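Local structure of luciferase-like monooxygenase (Streptomyces bottropensis, 4US5) at residues R238-Q252 against D262-L276. The protein probably acts as a flavin-utilising monooxygenase of the bacterial luciferase family, incorporating oxygen into an organic substrate. Residues are numbered along the deposited sequence; the frame is centred on the assembly and turned at random.
Sequences RVYATHRLFHRRMSQ and DLAVAEMDKPGPDPL
Arg248 spends its guanidinium on three backbone carbonyls, Glu267 O in helix 261-268 and Lys270 O and Pro273 O in the loop after it. Arg248 NE donates to Pro273 O at 2.7 Å, almost straight (179°) and in the carbonyl plane; Arg248 NH2 reaches Lys270 O at 2.9 Å. Arg248 NH1 meets Glu267 O at 2.7 Å from above that carbonyl's plane, a more bent bond, while Lys270 N approaches the same oxygen from its opposite face. Met268 SE lies over the centre of one guanidinium face, and Gly272 CA covers the other toward its rim, where a side chain would clash with Arg248 CZ. The turn at chi3 (-76°) swings the otherwise extended arginine into this slot. A leucine here would probably leave the carbonyls of Glu267, Lys270 and Pro273 without these donors and the loop 270-274 freer to shift.

Arg244 NH2 forms a salt bridge with Asp274 OD2 at 2.8 Å on the syn side of the carboxylate, and Met268 CB lies over one face of its guanidinium. One water joins Arg244 NE to Asp274 OD1; another bridges Arg244 O and that same OD1, which also accepts from Ala277 N. At the far end, a side-on salt bridge joins Arg238 to Asp262, NE to OD1 at 2.8 Å and NH2 to OD2 at 3.3 Å, both oxygens met from above the carboxylate plane.

Between these polar ends the helices cross at 62°, Leu245 and Met268 each fitting knobs-into-holes. Beyond Arg244, Leu276 CD2 makes a CH-pi contact over the His247 face, 3.7 Å from the ring centroid. In this TIM-barrel-family protein, one arginine thus satisfies three main-chain oxygens, while two others pair with carboxylates: Asp274 ties the loop to helix 233-251, Asp262 the two helices together.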
ATOM      1  N   ARG B 238      17.629  25.113  20.504  1.00 22.62           N
ATOM      2  CA  ARG B 238      16.391  24.868  21.222  1.00 23.42           C
ATOM      3  C   ARG B 238      15.592  23.716  20.543  1.00 21.17           C
ATOM      4  O   ARG B 238      15.171  22.766  21.210  1.00 24.86           O
ATOM      5  CB  ARG B 238      15.530  26.118  21.271  1.00 25.37           C
ATOM      6  CG  ARG B 238      14.133  25.916  21.853  1.00 28.16           C
ATOM      7  CD  ARG B 238      13.248  27.154  21.717  1.00 30.50           C
ATOM      8  NE  ARG B 238      11.844  26.773  21.951  1.00 33.99           N
ATOM      9  CZ  ARG B 238      10.997  26.309  21.037  1.00 35.31           C
ATOM     10  NH1 ARG B 238      11.311  26.275  19.751  1.00 35.38           N
ATOM     11  NH2 ARG B 238       9.778  25.950  21.413  1.00 39.95           N
ATOM     12  N   VAL B 239      15.407  23.822  19.240  1.00 22.19           N
ATOM     13  CA  VAL B 239      14.653  22.776  18.477  1.00 20.12           C
ATOM     14  C   VAL B 239      15.389  21.393  18.589  1.00 19.54           C
ATOM     15  O   VAL B 239      14.752  20.341  18.738  1.00 18.58           O
ATOM     16  CB  VAL B 239      14.437  23.204  17.001  1.00 21.66           C
ATOM     17  CG1 VAL B 239      13.708  22.106  16.219  1.00 22.29           C
ATOM     18  CG2 VAL B 239      13.651  24.502  16.935  1.00 21.66           C
ATOM     19  N   TYR B 240      16.720  21.420  18.602  1.00 19.05           N
ATOM     20  CA  TYR B 240      17.554  20.219  18.699  1.00 19.76           C
ATOM     21  C   TYR B 240      17.489  19.520  20.060  1.00 19.26           C
ATOM     22  O   TYR B 240      17.772  18.348  20.160  1.00 19.77           O
ATOM     23  CB  TYR B 240      19.021  20.625  18.419  1.00 18.29           C
ATOM     24  CG  TYR B 240      20.028  19.532  18.452  1.00 18.97           C
ATOM     25  CD1 TYR B 240      19.844  18.341  17.742  1.00 17.72           C
ATOM     26  CD2 TYR B 240      21.245  19.712  19.130  1.00 18.18           C
ATOM     27  CE1 TYR B 240      20.807  17.344  17.746  1.00 17.36           C
ATOM     28  CE2 TYR B 240      22.230  18.726  19.107  1.00 19.48           C
ATOM     29  CZ  TYR B 240      22.008  17.559  18.419  1.00 19.08           C
ATOM     30  OH  TYR B 240      22.974  16.586  18.441  1.00 21.97           O
ATOM     31  N   ALA B 241      17.090  20.245  21.091  1.00 19.70           N
ATOM     32  CA  ALA B 241      17.041  19.695  22.437  1.00 19.22           C
ATOM     33  C   ALA B 241      16.130  18.464  22.543  1.00 18.78           C
ATOM     34  O   ALA B 241      16.415  17.529  23.283  1.00 21.12           O
ATOM     35  CB  ALA B 241      16.603  20.769  23.415  1.00 18.89           C
ATOM     36  N   THR B 242      15.023  18.476  21.803  1.00 21.92           N
ATOM     37  CA  THR B 242      14.167  17.301  21.657  1.00 19.63           C
ATOM     38  C   THR B 242      14.953  16.047  21.335  1.00 20.77           C
ATOM     39  O   THR B 242      14.799  14.993  21.986  1.00 19.75           O
ATOM     40  CB  THR B 242      13.136  17.558  20.532  1.00 19.91           C
ATOM     41  OG1 THR B 242      12.218  18.549  20.975  1.00 20.55           O
ATOM     42  CG2 THR B 242      12.388  16.293  20.099  1.00 19.89           C
ATOM     43  N   HIS B 243      15.822  16.147  20.340  1.00 20.14           N
ATOM     44  CA  HIS B 243      16.582  15.001  19.913  1.00 20.20           C
ATOM     45  C   HIS B 243      17.606  14.571  20.970  1.00 19.99           C
ATOM     46  O   HIS B 243      17.846  13.385  21.180  1.00 22.69           O
ATOM     47  CB  HIS B 243      17.277  15.323  18.610  1.00 21.02           C
ATOM     48  CG  HIS B 243      17.503  14.132  17.757  1.00 18.81           C
ATOM     49  ND1 HIS B 243      17.907  14.232  16.456  1.00 21.00           N
ATOM     50  CD2 HIS B 243      17.339  12.812  18.003  1.00 19.92           C
ATOM     51  CE1 HIS B 243      18.009  13.021  15.938  1.00 19.20           C
ATOM     52  NE2 HIS B 243      17.625  12.147  16.844  1.00 20.36           N
ATOM     53  N   ARG B 244      18.265  15.563  21.552  1.00 19.70           N
ATOM     54  CA  ARG B 244      19.235  15.320  22.582  1.00 20.53           C
ATOM     55  C   ARG B 244      18.591  14.531  23.736  1.00 20.83           C
ATOM     56  O   ARG B 244      19.173  13.549  24.226  1.00 22.04           O
ATOM     57  CB  ARG B 244      19.802  16.635  23.075  1.00 20.96           C
ATOM     58  CG  ARG B 244      20.666  17.359  22.074  1.00 21.23           C
ATOM     59  CD  ARG B 244      21.107  18.710  22.594  1.00 22.86           C
ATOM     60  NE  ARG B 244      22.001  18.551  23.735  1.00 23.22           N
ATOM     61  CZ  ARG B 244      22.074  19.383  24.764  1.00 27.70           C
ATOM     62  NH1 ARG B 244      21.326  20.469  24.818  1.00 25.58           N
ATOM     63  NH2 ARG B 244      22.911  19.097  25.777  1.00 30.22           N
ATOM     64  N   LEU B 245      17.426  14.990  24.178  1.00 20.67           N
ATOM     65  CA  LEU B 245      16.721  14.348  25.323  1.00 20.85           C
ATOM     66  C   LEU B 245      16.207  12.980  24.933  1.00 21.68           C
ATOM     67  O   LEU B 245      16.252  12.056  25.730  1.00 22.59           O
ATOM     68  CB  LEU B 245      15.569  15.218  25.812  1.00 19.41           C
ATOM     69  CG  LEU B 245      14.721  14.650  26.970  1.00 20.37           C
ATOM     70  CD1 LEU B 245      15.603  14.327  28.162  1.00 22.31           C
ATOM     71  CD2 LEU B 245      13.619  15.625  27.358  1.00 20.97           C
ATOM     72  N   PHE B 246      15.781  12.827  23.669  1.00 20.58           N
ATOM     73  CA  PHE B 246      15.347  11.511  23.200  1.00 23.33           C
ATOM     74  C   PHE B 246      16.494  10.536  23.341  1.00 24.61           C
ATOM     75  O   PHE B 246      16.312   9.414  23.817  1.00 24.99           O
ATOM     76  CB  PHE B 246      14.837  11.573  21.739  1.00 21.57           C
ATOM     77  CG  PHE B 246      14.290  10.265  21.213  1.00 21.80           C
ATOM     78  CD1 PHE B 246      13.032   9.826  21.560  1.00 22.99           C
ATOM     79  CD2 PHE B 246      15.062   9.483  20.364  1.00 22.90           C
ATOM     80  CE1 PHE B 246      12.530   8.619  21.086  1.00 25.59           C
ATOM     81  CE2 PHE B 246      14.581   8.276  19.873  1.00 24.38           C
ATOM     82  CZ  PHE B 246      13.306   7.847  20.220  1.00 25.23           C
ATOM     83  N   HIS B 247      17.706  10.972  23.023  1.00 25.49           N
ATOM     84  CA  HIS B 247      18.850  10.078  23.189  1.00 27.76           C
ATOM     85  C   HIS B 247      19.193   9.771  24.648  1.00 26.07           C
ATOM     86  O   HIS B 247      19.567   8.663  24.959  1.00 26.43           O
ATOM     87  CB  HIS B 247      20.099  10.614  22.497  1.00 27.60           C
ATOM     88  CG  HIS B 247      20.258  10.111  21.112  1.00 30.64           C
ATOM     89  ND1 HIS B 247      19.558  10.648  20.056  1.00 33.72           N
ATOM     90  CD2 HIS B 247      20.979   9.083  20.608  1.00 30.81           C
ATOM     91  CE1 HIS B 247      19.845   9.977  18.958  1.00 29.97           C
ATOM     92  NE2 HIS B 247      20.741   9.054  19.260  1.00 36.37           N
ATOM     93  N   ARG B 248      19.133  10.782  25.506  1.00 24.63           N
ATOM     94  CA  ARG B 248      19.380  10.568  26.950  1.00 24.53           C
ATOM     95  C   ARG B 248      18.420   9.508  27.441  1.00 26.34           C
ATOM     96  O   ARG B 248      18.815   8.555  28.129  1.00 29.45           O
ATOM     97  CB  ARG B 248      19.183  11.866  27.749  1.00 25.03           C
ATOM     98  CG  ARG B 248      19.118  11.635  29.257  1.00 25.46           C
ATOM     99  CD  ARG B 248      18.893  12.918  30.035  1.00 25.72           C
ATOM    100  NE  ARG B 248      20.104  13.736  30.131  1.00 24.90           N
ATOM    101  CZ  ARG B 248      20.169  14.894  30.778  1.00 28.37           C
ATOM    102  NH1 ARG B 248      19.110  15.378  31.407  1.00 30.53           N
ATOM    103  NH2 ARG B 248      21.304  15.556  30.825  1.00 29.93           N
ATOM    104  N   ARG B 249      17.153   9.678  27.076  1.00 23.34           N
ATOM    105  CA  ARG B 249      16.108   8.814  27.572  1.00 24.83           C
ATOM    106  C   ARG B 249      16.263   7.401  27.054  1.00 25.46           C
ATOM    107  O   ARG B 249      16.169   6.456  27.803  1.00 23.27           O
ATOM    108  CB  ARG B 249      14.735   9.364  27.172  1.00 22.70           C
ATOM    109  CG  ARG B 249      14.290  10.558  27.978  1.00 23.05           C
ATOM    110  CD  ARG B 249      12.930  10.994  27.470  1.00 23.49           C
ATOM    111  NE  ARG B 249      12.336  12.064  28.228  1.00 22.05           N
ATOM    112  CZ  ARG B 249      11.139  12.573  27.955  1.00 24.41           C
ATOM    113  NH1 ARG B 249      10.460  12.159  26.869  1.00 24.56           N
ATOM    114  NH2 ARG B 249      10.650  13.530  28.700  1.00 24.19           N
HETATM  115  N   MSE B 250      16.555   7.269  25.768  1.00 26.66           N
HETATM  116  CA  MSE B 250      16.735   5.936  25.191  1.00 25.74           C
HETATM  117  C   MSE B 250      17.925   5.235  25.821  1.00 26.18           C
HETATM  118  O   MSE B 250      17.886   4.021  26.027  1.00 25.50           O
HETATM  119  CB  MSE B 250      16.906   5.998  23.677  1.00 28.81           C
HETATM  120  CG  MSE B 250      15.647   6.503  22.952  1.00 29.96           C
HETATM  121 SE   MSE B 250      14.164   5.202  22.993  1.00 37.66          SE
HETATM  122  CE  MSE B 250      14.803   3.904  21.631  1.00 37.79           C
ATOM    123  N   SER B 251      18.976   5.975  26.154  1.00 24.19           N
ATOM    124  CA  SER B 251      20.159   5.357  26.767  1.00 26.07           C
ATOM    125  C   SER B 251      19.833   4.791  28.146  1.00 29.99           C
ATOM    126  O   SER B 251      20.544   3.933  28.643  1.00 31.56           O
ATOM    127  CB  SER B 251      21.342   6.347  26.864  1.00 25.10           C
ATOM    128  OG  SER B 251      21.154   7.344  27.853  1.00 23.92           O
ATOM    129  N   GLN B 252      18.746   5.283  28.756  1.00 32.21           N
ATOM    130  CA  GLN B 252      18.315   4.833  30.093  1.00 31.78           C
ATOM    131  C   GLN B 252      17.142   3.834  30.027  1.00 30.62           C
ATOM    132  O   GLN B 252      16.585   3.458  31.065  1.00 32.84           O
ATOM    133  CB  GLN B 252      17.904   6.047  30.917  1.00 32.50           C
ATOM    134  CG  GLN B 252      19.026   7.043  31.144  1.00 33.92           C
ATOM    135  CD  GLN B 252      18.543   8.316  31.754  1.00 38.36           C
ATOM    136  OE1 GLN B 252      17.833   9.106  31.120  1.00 44.07           O
ATOM    137  NE2 GLN B 252      18.892   8.520  33.007  1.00 43.89           N
ATOM    138  N   ASP B 262      11.001  22.934  24.632  1.00 26.60           N
ATOM    139  CA  ASP B 262      11.264  23.749  25.844  1.00 30.40           C
ATOM    140  C   ASP B 262      11.492  22.874  27.068  1.00 28.68           C
ATOM    141  O   ASP B 262      12.455  23.070  27.811  1.00 29.09           O
ATOM    142  CB  ASP B 262      10.153  24.767  26.060  1.00 30.21           C
ATOM    143  CG  ASP B 262      10.177  25.878  25.017  1.00 33.52           C
ATOM    144  OD1 ASP B 262      11.283  26.304  24.620  1.00 34.23           O
ATOM    145  OD2 ASP B 262       9.103  26.331  24.603  1.00 38.54           O
ATOM    146  N   LEU B 263      10.677  21.855  27.219  1.00 29.84           N
ATOM    147  CA  LEU B 263      10.906  20.847  28.249  1.00 28.95           C
ATOM    148  C   LEU B 263      12.272  20.195  28.088  1.00 29.09           C
ATOM    149  O   LEU B 263      13.006  19.980  29.068  1.00 25.66           O
ATOM    150  CB  LEU B 263       9.838  19.766  28.167  1.00 33.09           C
ATOM    151  CG  LEU B 263       9.844  18.625  29.213  1.00 38.31           C
ATOM    152  CD1 LEU B 263       8.452  18.008  29.378  1.00 43.00           C
ATOM    153  CD2 LEU B 263      10.837  17.525  28.877  1.00 41.07           C
ATOM    154  N   ALA B 264      12.611  19.838  26.853  1.00 23.12           N
ATOM    155  CA  ALA B 264      13.901  19.210  26.597  1.00 22.81           C
ATOM    156  C   ALA B 264      15.076  20.132  26.933  1.00 21.39           C
ATOM    157  O   ALA B 264      16.085  19.675  27.439  1.00 23.32           O
ATOM    158  CB  ALA B 264      13.984  18.731  25.134  1.00 21.25           C
ATOM    159  N   VAL B 265      14.953  21.415  26.638  1.00 25.00           N
ATOM    160  CA  VAL B 265      16.026  22.373  26.938  1.00 28.78           C
ATOM    161  C   VAL B 265      16.309  22.338  28.442  1.00 31.51           C
ATOM    162  O   VAL B 265      17.463  22.136  28.861  1.00 32.92           O
ATOM    163  CB  VAL B 265      15.674  23.800  26.492  1.00 28.83           C
ATOM    164  CG1 VAL B 265      16.658  24.836  27.090  1.00 28.75           C
ATOM    165  CG2 VAL B 265      15.703  23.903  24.973  1.00 29.21           C
ATOM    166  N   ALA B 266      15.241  22.445  29.234  1.00 34.84           N
ATOM    167  CA  ALA B 266      15.323  22.386  30.701  1.00 35.85           C
ATOM    168  C   ALA B 266      15.962  21.110  31.198  1.00 34.05           C
ATOM    169  O   ALA B 266      16.886  21.156  32.018  1.00 35.72           O
ATOM    170  CB  ALA B 266      13.933  22.555  31.313  1.00 36.74           C
ATOM    171  N   GLU B 267      15.508  19.964  30.694  1.00 30.47           N
ATOM    172  CA  GLU B 267      16.108  18.683  31.081  1.00 29.53           C
ATOM    173  C   GLU B 267      17.587  18.571  30.757  1.00 28.94           C
ATOM    174  O   GLU B 267      18.359  18.016  31.546  1.00 30.68           O
ATOM    175  CB  GLU B 267      15.364  17.495  30.445  1.00 32.29           C
ATOM    176  CG  GLU B 267      13.999  17.212  31.039  1.00 37.61           C
ATOM    177  CD  GLU B 267      14.089  16.904  32.531  1.00 43.19           C
ATOM    178  OE1 GLU B 267      14.657  15.848  32.895  1.00 44.83           O
ATOM    179  OE2 GLU B 267      13.650  17.756  33.327  1.00 47.35           O
HETATM  180  N   MSE B 268      17.994  19.024  29.566  1.00 27.57           N
HETATM  181  CA  MSE B 268      19.372  18.801  29.145  1.00 29.17           C
HETATM  182  C   MSE B 268      20.314  19.735  29.874  1.00 32.40           C
HETATM  183  O   MSE B 268      21.507  19.502  29.877  1.00 33.97           O
HETATM  184  CB  MSE B 268      19.529  18.955  27.641  1.00 29.01           C
HETATM  185  CG  MSE B 268      18.750  17.854  26.904  1.00 25.87           C
HETATM  186 SE   MSE B 268      19.200  16.029  27.411  1.00 31.32          SE
HETATM  187  CE  MSE B 268      21.131  16.017  27.055  1.00 29.06           C
ATOM    188  N   ASP B 269      19.785  20.795  30.482  1.00 35.48           N
ATOM    189  CA  ASP B 269      20.600  21.661  31.351  1.00 40.39           C
ATOM    190  C   ASP B 269      20.926  20.991  32.695  1.00 41.24           C
ATOM    191  O   ASP B 269      21.805  21.462  33.421  1.00 45.30           O
ATOM    192  CB  ASP B 269      19.914  23.022  31.587  1.00 41.32           C
ATOM    193  CG  ASP B 269      20.043  23.974  30.392  1.00 43.99           C
ATOM    194  OD1 ASP B 269      20.944  23.782  29.564  1.00 45.60           O
ATOM    195  OD2 ASP B 269      19.216  24.893  30.277  1.00 49.84           O
ATOM    196  N   LYS B 270      20.228  19.911  33.032  1.00 41.06           N
ATOM    197  CA  LYS B 270      20.502  19.181  34.255  1.00 40.56           C
ATOM    198  C   LYS B 270      21.520  18.083  33.990  1.00 41.57           C
ATOM    199  O   LYS B 270      21.620  17.582  32.872  1.00 36.22           O
ATOM    200  CB  LYS B 270      19.226  18.568  34.828  1.00 42.10           C
ATOM    201  CG  LYS B 270      18.086  19.558  35.067  1.00 44.88           C
ATOM    202  CD  LYS B 270      16.735  18.853  35.075  1.00 48.26           C
ATOM    203  CE  LYS B 270      15.553  19.804  35.403  1.00 50.09           C
ATOM    204  NZ  LYS B 270      14.350  19.083  35.921  1.00 50.64           N
ATOM    205  N   PRO B 271      22.273  17.693  35.032  1.00 43.02           N
ATOM    206  CA  PRO B 271      23.232  16.603  34.910  1.00 41.96           C
ATOM    207  C   PRO B 271      22.574  15.315  34.418  1.00 40.22           C
ATOM    208  O   PRO B 271      21.398  15.062  34.717  1.00 40.41           O
ATOM    209  CB  PRO B 271      23.748  16.415  36.347  1.00 47.28           C
ATOM    210  CG  PRO B 271      23.501  17.724  37.031  1.00 48.23           C
ATOM    211  CD  PRO B 271      22.280  18.308  36.382  1.00 46.66           C
ATOM    212  N   GLY B 272      23.315  14.511  33.664  1.00 35.97           N
ATOM    213  CA  GLY B 272      22.779  13.267  33.138  1.00 33.99           C
ATOM    214  C   GLY B 272      23.463  12.830  31.851  1.00 32.55           C
ATOM    215  O   GLY B 272      24.289  13.545  31.314  1.00 32.69           O
ATOM    216  N   PRO B 273      23.128  11.634  31.369  1.00 33.53           N
ATOM    217  CA  PRO B 273      23.678  11.179  30.111  1.00 32.02           C
ATOM    218  C   PRO B 273      23.436  12.194  28.990  1.00 30.92           C
ATOM    219  O   PRO B 273      22.355  12.804  28.901  1.00 32.68           O
ATOM    220  CB  PRO B 273      22.926   9.871  29.836  1.00 32.42           C
ATOM    221  CG  PRO B 273      22.347   9.449  31.157  1.00 35.29           C
ATOM    222  CD  PRO B 273      22.093  10.713  31.897  1.00 35.12           C
ATOM    223  N   ASP B 274      24.463  12.410  28.178  1.00 30.21           N
ATOM    224  CA  ASP B 274      24.323  13.143  26.920  1.00 27.97           C
ATOM    225  C   ASP B 274      25.136  12.371  25.872  1.00 32.46           C
ATOM    226  O   ASP B 274      26.261  12.765  25.538  1.00 35.98           O
ATOM    227  CB  ASP B 274      24.807  14.578  27.099  1.00 30.61           C
ATOM    228  CG  ASP B 274      24.403  15.486  25.950  1.00 28.79           C
ATOM    229  OD1 ASP B 274      24.096  14.970  24.850  1.00 31.23           O
ATOM    230  OD2 ASP B 274      24.383  16.704  26.161  1.00 31.76           O
ATOM    231  N   PRO B 275      24.599  11.227  25.416  1.00 29.65           N
ATOM    232  CA  PRO B 275      25.279  10.395  24.436  1.00 30.70           C
ATOM    233  C   PRO B 275      25.753  11.183  23.215  1.00 30.71           C
ATOM    234  O   PRO B 275      26.838  10.911  22.713  1.00 30.29           O
ATOM    235  CB  PRO B 275      24.212   9.380  24.009  1.00 30.80           C
ATOM    236  CG  PRO B 275      23.228   9.362  25.103  1.00 31.08           C
ATOM    237  CD  PRO B 275      23.254  10.710  25.739  1.00 31.38           C
ATOM    238  N   LEU B 276      24.982  12.168  22.773  1.00 29.12           N
ATOM    239  CA  LEU B 276      25.365  12.916  21.573  1.00 28.73           C
ATOM    240  C   LEU B 276      26.594  13.822  21.830  1.00 26.76           C
ATOM    241  O   LEU B 276      27.404  14.056  20.930  1.00 29.12           O
ATOM    242  CB  LEU B 276      24.205  13.745  21.057  1.00 25.93           C
ATOM    243  CG  LEU B 276      22.968  12.943  20.683  1.00 25.51           C
ATOM    244  CD1 LEU B 276      21.859  13.877  20.247  1.00 25.73           C
ATOM    245  CD2 LEU B 276      23.300  11.921  19.601  1.00 25.55           C
TER
HETATM  246  O   HOH W   1      22.079  13.223  24.072  1.00 26.44           O
HETATM  247  O   HOH W   2      24.313  17.029  22.923  1.00 27.45           O
HETATM  248  O   HOH W   3      19.744  22.527  27.130  1.00 36.24           O
HETATM  249  O   HOH W   4      22.714  21.379  27.888  1.00 43.41           O